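Carbohydrate deacetylase Agd3 (Neosartorya fumigata, PDB 6NWZ) probably removes N-acetyl groups from the exopolysaccharide galactosaminogalactan, a zinc-binding, glycosylated deacetylase required for Aspergillus fumigatus biofilm formation. Local coordinates at residues Thr348-Val362 with Asp402-Gln416. Numbering follows the deposited sequence.
Sequences TDLWPSTPTTYDWTV and DVFKEISFNQAWLKQ. With NAG (2-acetamido-2-deoxy-beta-D-glucopyranose), chain B.
E406 OE1 accepts two hydrogen bonds, from W351 NE1 at 2.8 Å and from T391 OG1. The acceptor lies 14° out of the indole plane and offers its anti lone pair. The indole of W351 is buried against helix 400-417. K405 CB sits over one face of its six-membered ring, a CH-pi contact of 3.6 Å to the centroid. Bends at chi3 and chi4 fold the lysine chain back, so that CE reaches W351 CB while NZ bonds A401 O. The far edge of the indole points into the face of F409 in a T-shaped pair, planes 72° apart. Backbone N of Y358 lies over the opposite face of F409, toward its rim.

At one end, D402 OD2 takes the amide of L350 at 2.7 Å through its syn lone pair. At the other, Q416 OE1 receives Y358 OH at 2.7 Å, and Q416 NE2 donates to W360 O at 2.8 Å. With CG anti to the backbone N (chi1 -175°), the Y358 ring lies over the helix and packs CE2 on W413 CB.

Polar bonds hold both ends of 348-362, the last part of a long loop, on helix 400-417 of the deacetylase domain. The side chain of E406 lies about 6 Å from that of the zinc ligand H392. The chain passes into helix 362-366, whose T365 touches Y358 and Q416. Y358 and W360 touch helix 306-313.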
loop_
_atom_site.group_PDB
_atom_site.type_symbol
_atom_site.label_atom_id
_atom_site.label_comp_id
_atom_site.label_asym_id
_atom_site.label_seq_id
_atom_site.Cartn_x
_atom_site.Cartn_y
_atom_site.Cartn_z
ATOM N N THR A 348 -31.099 11.879 -18.489
ATOM C CA THR A 348 -31.291 12.933 -19.477
ATOM C C THR A 348 -29.947 13.547 -19.842
ATOM O O THR A 348 -29.116 13.803 -18.967
ATOM C CB THR A 348 -32.234 14.027 -18.960
ATOM O OG1 THR A 348 -33.447 13.426 -18.492
ATOM C CG2 THR A 348 -32.563 15.019 -20.065
ATOM N N ASP A 349 -29.741 13.783 -21.136
ATOM C CA ASP A 349 -28.489 14.366 -21.597
ATOM C C ASP A 349 -28.332 15.788 -21.066
ATOM O O ASP A 349 -29.291 16.566 -21.034
ATOM C CB ASP A 349 -28.432 14.368 -23.127
ATOM C CG ASP A 349 -28.523 12.972 -23.723
ATOM O OD1 ASP A 349 -28.111 12.006 -23.049
ATOM O OD2 ASP A 349 -29.004 12.837 -24.869
ATOM N N LEU A 350 -27.113 16.123 -20.635
ATOM C CA LEU A 350 -26.785 17.489 -20.248
ATOM C C LEU A 350 -25.920 18.215 -21.264
ATOM O O LEU A 350 -25.900 19.450 -21.262
ATOM C CB LEU A 350 -26.067 17.509 -18.890
ATOM C CG LEU A 350 -26.825 16.953 -17.684
ATOM C CD1 LEU A 350 -26.099 17.316 -16.402
ATOM C CD2 LEU A 350 -28.254 17.464 -17.654
ATOM N N TRP A 351 -25.220 17.489 -22.130
ATOM C CA TRP A 351 -24.308 18.120 -23.070
ATOM C C TRP A 351 -25.075 18.982 -24.070
ATOM O O TRP A 351 -26.194 18.632 -24.464
ATOM C CB TRP A 351 -23.494 17.061 -23.814
ATOM C CG TRP A 351 -22.230 16.665 -23.107
ATOM C CD1 TRP A 351 -22.122 16.146 -21.850
ATOM C CD2 TRP A 351 -20.897 16.750 -23.622
ATOM N NE1 TRP A 351 -20.803 15.911 -21.549
ATOM C CE2 TRP A 351 -20.031 16.271 -22.622
ATOM C CE3 TRP A 351 -20.351 17.188 -24.832
ATOM C CZ2 TRP A 351 -18.649 16.217 -22.794
ATOM C CZ3 TRP A 351 -18.982 17.133 -25.002
ATOM C CH2 TRP A 351 -18.145 16.652 -23.988
ATOM N N PRO A 352 -24.513 20.118 -24.485
ATOM C CA PRO A 352 -25.123 20.879 -25.578
ATOM C C PRO A 352 -25.203 20.031 -26.835
ATOM O O PRO A 352 -24.303 19.244 -27.137
ATOM C CB PRO A 352 -24.175 22.069 -25.761
ATOM C CG PRO A 352 -23.490 22.209 -24.448
ATOM C CD PRO A 352 -23.344 20.808 -23.920
ATOM N N SER A 353 -26.302 20.195 -27.567
ATOM C CA SER A 353 -26.516 19.406 -28.770
ATOM C C SER A 353 -25.579 19.799 -29.905
ATOM O O SER A 353 -25.328 18.976 -30.791
ATOM C CB SER A 353 -27.970 19.542 -29.219
ATOM O OG SER A 353 -28.351 20.906 -29.260
ATOM N N THR A 354 -25.042 21.031 -29.893
ATOM C CA THR A 354 -24.288 21.503 -31.056
ATOM C C THR A 354 -22.941 20.798 -31.197
ATOM O O THR A 354 -22.696 20.184 -32.251
ATOM C CB THR A 354 -24.157 23.029 -31.015
ATOM N N PRO A 355 -22.025 20.828 -30.200
ATOM C CA PRO A 355 -20.742 20.136 -30.400
ATOM C C PRO A 355 -20.880 18.625 -30.270
ATOM O O PRO A 355 -20.970 18.096 -29.158
ATOM C CB PRO A 355 -19.837 20.717 -29.301
ATOM C CG PRO A 355 -20.611 21.861 -28.687
ATOM C CD PRO A 355 -22.053 21.511 -28.894
ATOM N N THR A 356 -20.906 17.922 -31.403
ATOM C CA THR A 356 -20.999 16.467 -31.396
ATOM C C THR A 356 -19.637 15.791 -31.379
ATOM O O THR A 356 -19.552 14.605 -31.043
ATOM C CB THR A 356 -21.794 15.975 -32.613
ATOM O OG1 THR A 356 -21.104 16.322 -33.819
ATOM C CG2 THR A 356 -23.177 16.604 -32.634
ATOM N N THR A 357 -18.579 16.522 -31.720
ATOM C CA THR A 357 -17.225 15.992 -31.770
ATOM C C THR A 357 -16.268 17.098 -31.346
ATOM O O THR A 357 -16.524 18.279 -31.593
ATOM C CB THR A 357 -16.896 15.470 -33.180
ATOM O OG1 THR A 357 -17.651 14.279 -33.434
ATOM C CG2 THR A 357 -15.411 15.165 -33.345
ATOM N N TYR A 358 -15.186 16.712 -30.669
ATOM C CA TYR A 358 -14.146 17.671 -30.318
ATOM C C TYR A 358 -13.676 18.409 -31.562
ATOM O O TYR A 358 -13.162 17.795 -32.501
ATOM C CB TYR A 358 -12.970 16.961 -29.645
ATOM C CG TYR A 358 -11.914 17.920 -29.139
ATOM C CD1 TYR A 358 -10.897 18.367 -29.972
ATOM C CD2 TYR A 358 -11.941 18.389 -27.831
ATOM C CE1 TYR A 358 -9.938 19.249 -29.519
ATOM C CE2 TYR A 358 -10.982 19.272 -27.367
ATOM C CZ TYR A 358 -9.983 19.700 -28.218
ATOM O OH TYR A 358 -9.022 20.579 -27.771
ATOM N N ASP A 359 -13.856 19.736 -31.567
ATOM C CA ASP A 359 -13.603 20.532 -32.764
ATOM C C ASP A 359 -12.916 21.852 -32.441
ATOM O O ASP A 359 -13.126 22.847 -33.142
ATOM C CB ASP A 359 -14.903 20.805 -33.525
ATOM C CG ASP A 359 -15.996 21.395 -32.639
ATOM O OD1 ASP A 359 -15.684 21.935 -31.554
ATOM O OD2 ASP A 359 -17.180 21.307 -33.032
ATOM N N TRP A 360 -12.101 21.889 -31.395
ATOM C CA TRP A 360 -11.435 23.124 -31.014
ATOM C C TRP A 360 -10.046 23.199 -31.636
ATOM O O TRP A 360 -9.389 22.180 -31.871
ATOM C CB TRP A 360 -11.346 23.248 -29.491
ATOM C CG TRP A 360 -12.653 23.632 -28.858
ATOM C CD1 TRP A 360 -13.167 24.892 -28.739
ATOM C CD2 TRP A 360 -13.616 22.749 -28.263
ATOM N NE1 TRP A 360 -14.387 24.849 -28.107
ATOM C CE2 TRP A 360 -14.684 23.546 -27.804
ATOM C CE3 TRP A 360 -13.677 21.365 -28.075
ATOM C CZ2 TRP A 360 -15.801 23.003 -27.167
ATOM C CZ3 TRP A 360 -14.787 20.828 -27.442
ATOM C CH2 TRP A 360 -15.833 21.646 -26.997
ATOM N N THR A 361 -9.609 24.424 -31.906
ATOM C CA THR A 361 -8.340 24.670 -32.571
ATOM C C THR A 361 -7.169 24.464 -31.619
ATOM O O THR A 361 -7.286 24.651 -30.405
ATOM C CB THR A 361 -8.302 26.097 -33.118
ATOM O OG1 THR A 361 -9.525 26.365 -33.811
ATOM C CG2 THR A 361 -7.132 26.283 -34.076
ATOM N N VAL A 362 -6.029 24.067 -32.188
ATOM C CA VAL A 362 -4.781 24.084 -31.430
ATOM C C VAL A 362 -4.495 25.490 -30.924
ATOM O O VAL A 362 -4.119 25.681 -29.761
ATOM C CB VAL A 362 -3.623 23.542 -32.287
ATOM C CG1 VAL A 362 -2.291 23.855 -31.633
ATOM C CG2 VAL A 362 -3.770 22.045 -32.485
ATOM N N ASP A 402 -23.915 11.198 -22.661
ATOM C CA ASP A 402 -23.099 12.167 -21.937
ATOM C C ASP A 402 -21.731 11.585 -21.610
ATOM O O ASP A 402 -20.695 12.204 -21.884
ATOM C CB ASP A 402 -23.810 12.615 -20.656
ATOM C CG ASP A 402 -24.880 13.670 -20.906
ATOM O OD1 ASP A 402 -25.037 14.117 -22.064
ATOM O OD2 ASP A 402 -25.566 14.054 -19.934
ATOM N N VAL A 403 -21.708 10.382 -21.032
ATOM C CA VAL A 403 -20.442 9.811 -20.592
ATOM C C VAL A 403 -19.564 9.451 -21.782
ATOM O O VAL A 403 -18.335 9.569 -21.709
ATOM C CB VAL A 403 -20.697 8.598 -19.679
ATOM C CG1 VAL A 403 -19.384 8.069 -19.136
ATOM C CG2 VAL A 403 -21.626 8.989 -18.540
ATOM N N PHE A 404 -20.169 9.021 -22.894
ATOM C CA PHE A 404 -19.385 8.706 -24.086
ATOM C C PHE A 404 -18.597 9.920 -24.557
ATOM O O PHE A 404 -17.428 9.802 -24.941
ATOM C CB PHE A 404 -20.296 8.199 -25.204
ATOM C CG PHE A 404 -19.551 7.643 -26.390
ATOM C CD1 PHE A 404 -19.027 8.484 -27.362
ATOM C CD2 PHE A 404 -19.375 6.278 -26.533
ATOM C CE1 PHE A 404 -18.341 7.974 -28.447
ATOM C CE2 PHE A 404 -18.691 5.764 -27.618
ATOM C CZ PHE A 404 -18.174 6.612 -28.575
ATOM N N LYS A 405 -19.226 11.096 -24.541
ATOM C CA LYS A 405 -18.517 12.317 -24.894
ATOM C C LYS A 405 -17.555 12.753 -23.794
ATOM O O LYS A 405 -16.508 13.339 -24.090
ATOM C CB LYS A 405 -19.520 13.427 -25.216
ATOM C CG LYS A 405 -20.358 13.132 -26.455
ATOM C CD LYS A 405 -21.153 14.342 -26.917
ATOM C CE LYS A 405 -22.387 14.566 -26.058
ATOM N NZ LYS A 405 -23.398 13.479 -26.193
ATOM N N GLU A 406 -17.877 12.461 -22.529
ATOM C CA GLU A 406 -16.957 12.783 -21.440
ATOM C C GLU A 406 -15.605 12.108 -21.637
ATOM O O GLU A 406 -14.560 12.690 -21.322
ATOM C CB GLU A 406 -17.564 12.371 -20.099
ATOM C CG GLU A 406 -18.676 13.276 -19.606
ATOM C CD GLU A 406 -18.170 14.640 -19.189
ATOM O OE1 GLU A 406 -18.815 15.648 -19.552
ATOM O OE2 GLU A 406 -17.126 14.701 -18.504
ATOM N N ILE A 407 -15.604 10.886 -22.158
ATOM C CA ILE A 407 -14.368 10.138 -22.381
ATOM C C ILE A 407 -13.728 10.506 -23.714
ATOM O O ILE A 407 -12.548 10.857 -23.773
ATOM C CB ILE A 407 -14.646 8.622 -22.296
ATOM C CG1 ILE A 407 -15.266 8.259 -20.946
ATOM C CG2 ILE A 407 -13.369 7.829 -22.531
ATOM C CD1 ILE A 407 -14.384 8.599 -19.766
ATOM N N SER A 408 -14.500 10.440 -24.801
ATOM C CA SER A 408 -13.925 10.610 -26.132
ATOM C C SER A 408 -13.379 12.019 -26.342
ATOM O O SER A 408 -12.320 12.191 -26.959
ATOM C CB SER A 408 -14.969 10.270 -27.191
ATOM O OG SER A 408 -16.222 10.841 -26.860
ATOM N N PHE A 409 -14.087 13.041 -25.855
ATOM C CA PHE A 409 -13.601 14.407 -26.023
ATOM C C PHE A 409 -12.268 14.601 -25.316
ATOM O O PHE A 409 -11.341 15.200 -25.872
ATOM C CB PHE A 409 -14.629 15.408 -25.497
ATOM C CG PHE A 409 -15.675 15.798 -26.502
ATOM C CD1 PHE A 409 -16.485 14.841 -27.092
ATOM C CD2 PHE A 409 -15.865 17.131 -26.840
ATOM C CE1 PHE A 409 -17.455 15.206 -28.009
ATOM C CE2 PHE A 409 -16.835 17.501 -27.758
ATOM C CZ PHE A 409 -17.630 16.537 -28.340
ATOM N N ASN A 410 -12.154 14.101 -24.087
ATOM C CA ASN A 410 -10.902 14.240 -23.361
ATOM C C ASN A 410 -9.788 13.431 -24.014
ATOM O O ASN A 410 -8.616 13.809 -23.921
ATOM C CB ASN A 410 -11.095 13.822 -21.904
ATOM C CG ASN A 410 -10.253 14.637 -20.948
ATOM O OD1 ASN A 410 -10.129 15.855 -21.092
ATOM N ND2 ASN A 410 -9.662 13.970 -19.964
ATOM N N GLN A 411 -10.132 12.323 -24.678
ATOM C CA GLN A 411 -9.126 11.564 -25.415
ATOM C C GLN A 411 -8.614 12.360 -26.610
ATOM O O GLN A 411 -7.403 12.418 -26.856
ATOM C CB GLN A 411 -9.703 10.222 -25.873
ATOM C CG GLN A 411 -9.967 9.231 -24.752
ATOM C CD GLN A 411 -10.785 8.032 -25.205
ATOM O OE1 GLN A 411 -10.691 6.946 -24.628
ATOM N NE2 GLN A 411 -11.598 8.224 -26.237
ATOM N N ALA A 412 -9.527 12.976 -27.366
ATOM C CA ALA A 412 -9.114 13.774 -28.516
ATOM C C ALA A 412 -8.321 14.996 -28.076
ATOM O O ALA A 412 -7.347 15.380 -28.732
ATOM C CB ALA A 412 -10.335 14.193 -29.333
ATOM N N TRP A 413 -8.725 15.612 -26.963
ATOM C CA TRP A 413 -7.977 16.744 -26.430
ATOM C C TRP A 413 -6.576 16.325 -25.997
ATOM O O TRP A 413 -5.594 17.014 -26.300
ATOM C CB TRP A 413 -8.745 17.372 -25.266
ATOM C CG TRP A 413 -7.995 18.463 -24.568
ATOM C CD1 TRP A 413 -7.874 19.764 -24.967
ATOM C CD2 TRP A 413 -7.260 18.349 -23.345
ATOM N NE1 TRP A 413 -7.107 20.466 -24.067
ATOM C CE2 TRP A 413 -6.719 19.620 -23.061
ATOM C CE3 TRP A 413 -7.006 17.296 -22.462
ATOM C CZ2 TRP A 413 -5.940 19.864 -21.932
ATOM C CZ3 TRP A 413 -6.235 17.541 -21.340
ATOM C CH2 TRP A 413 -5.710 18.815 -21.086
ATOM N N LEU A 414 -6.461 15.196 -25.292
ATOM C CA LEU A 414 -5.142 14.699 -24.906
ATOM C C LEU A 414 -4.281 14.388 -26.122
ATOM O O LEU A 414 -3.052 14.502 -26.056
ATOM C CB LEU A 414 -5.280 13.453 -24.031
ATOM C CG LEU A 414 -5.719 13.664 -22.582
ATOM C CD1 LEU A 414 -6.082 12.339 -21.924
ATOM C CD2 LEU A 414 -4.618 14.359 -21.808
ATOM N N LYS A 415 -4.903 13.991 -27.233
ATOM C CA LYS A 415 -4.148 13.675 -28.439
ATOM C C LYS A 415 -3.737 14.943 -29.179
ATOM O O LYS A 415 -2.579 15.079 -29.591
ATOM C CB LYS A 415 -4.972 12.757 -29.345
ATOM C CG LYS A 415 -4.335 12.465 -30.701
ATOM C CD LYS A 415 -5.147 11.441 -31.487
ATOM C CE LYS A 415 -4.795 11.460 -32.968
ATOM N NZ LYS A 415 -3.344 11.241 -33.200
ATOM N N GLN A 416 -4.673 15.884 -29.351
ATOM C CA GLN A 416 -4.356 17.129 -30.048
ATOM C C GLN A 416 -3.304 17.925 -29.294
ATOM O O GLN A 416 -2.378 18.481 -29.896
ATOM C CB GLN A 416 -5.621 17.974 -30.229
ATOM C CG GLN A 416 -5.338 19.411 -30.670
ATOM C CD GLN A 416 -6.581 20.286 -30.727
ATOM O OE1 GLN A 416 -7.184 20.599 -29.700
ATOM N NE2 GLN A 416 -6.958 20.698 -31.932
HETATM C C1 NAG B . -31.966 10.764 -12.246
HETATM C C2 NAG B . -32.681 11.561 -11.146
HETATM C C3 NAG B . -34.188 11.583 -11.390
HETATM C C4 NAG B . -34.493 12.081 -12.795
HETATM C C5 NAG B . -33.749 11.219 -13.808
HETATM C C6 NAG B . -33.938 11.673 -15.237
HETATM C C7 NAG B . -31.399 11.460 -9.054
HETATM C C8 NAG B . -31.240 10.773 -7.731
HETATM N N2 NAG B . -32.386 11.008 -9.834
HETATM O O3 NAG B . -34.809 12.422 -10.423
HETATM O O4 NAG B . -35.894 12.005 -13.041
HETATM O O5 NAG B . -32.340 11.274 -13.537
HETATM O O6 NAG B . -33.707 13.067 -15.376
HETATM O O7 NAG B . -30.668 12.383 -9.401
#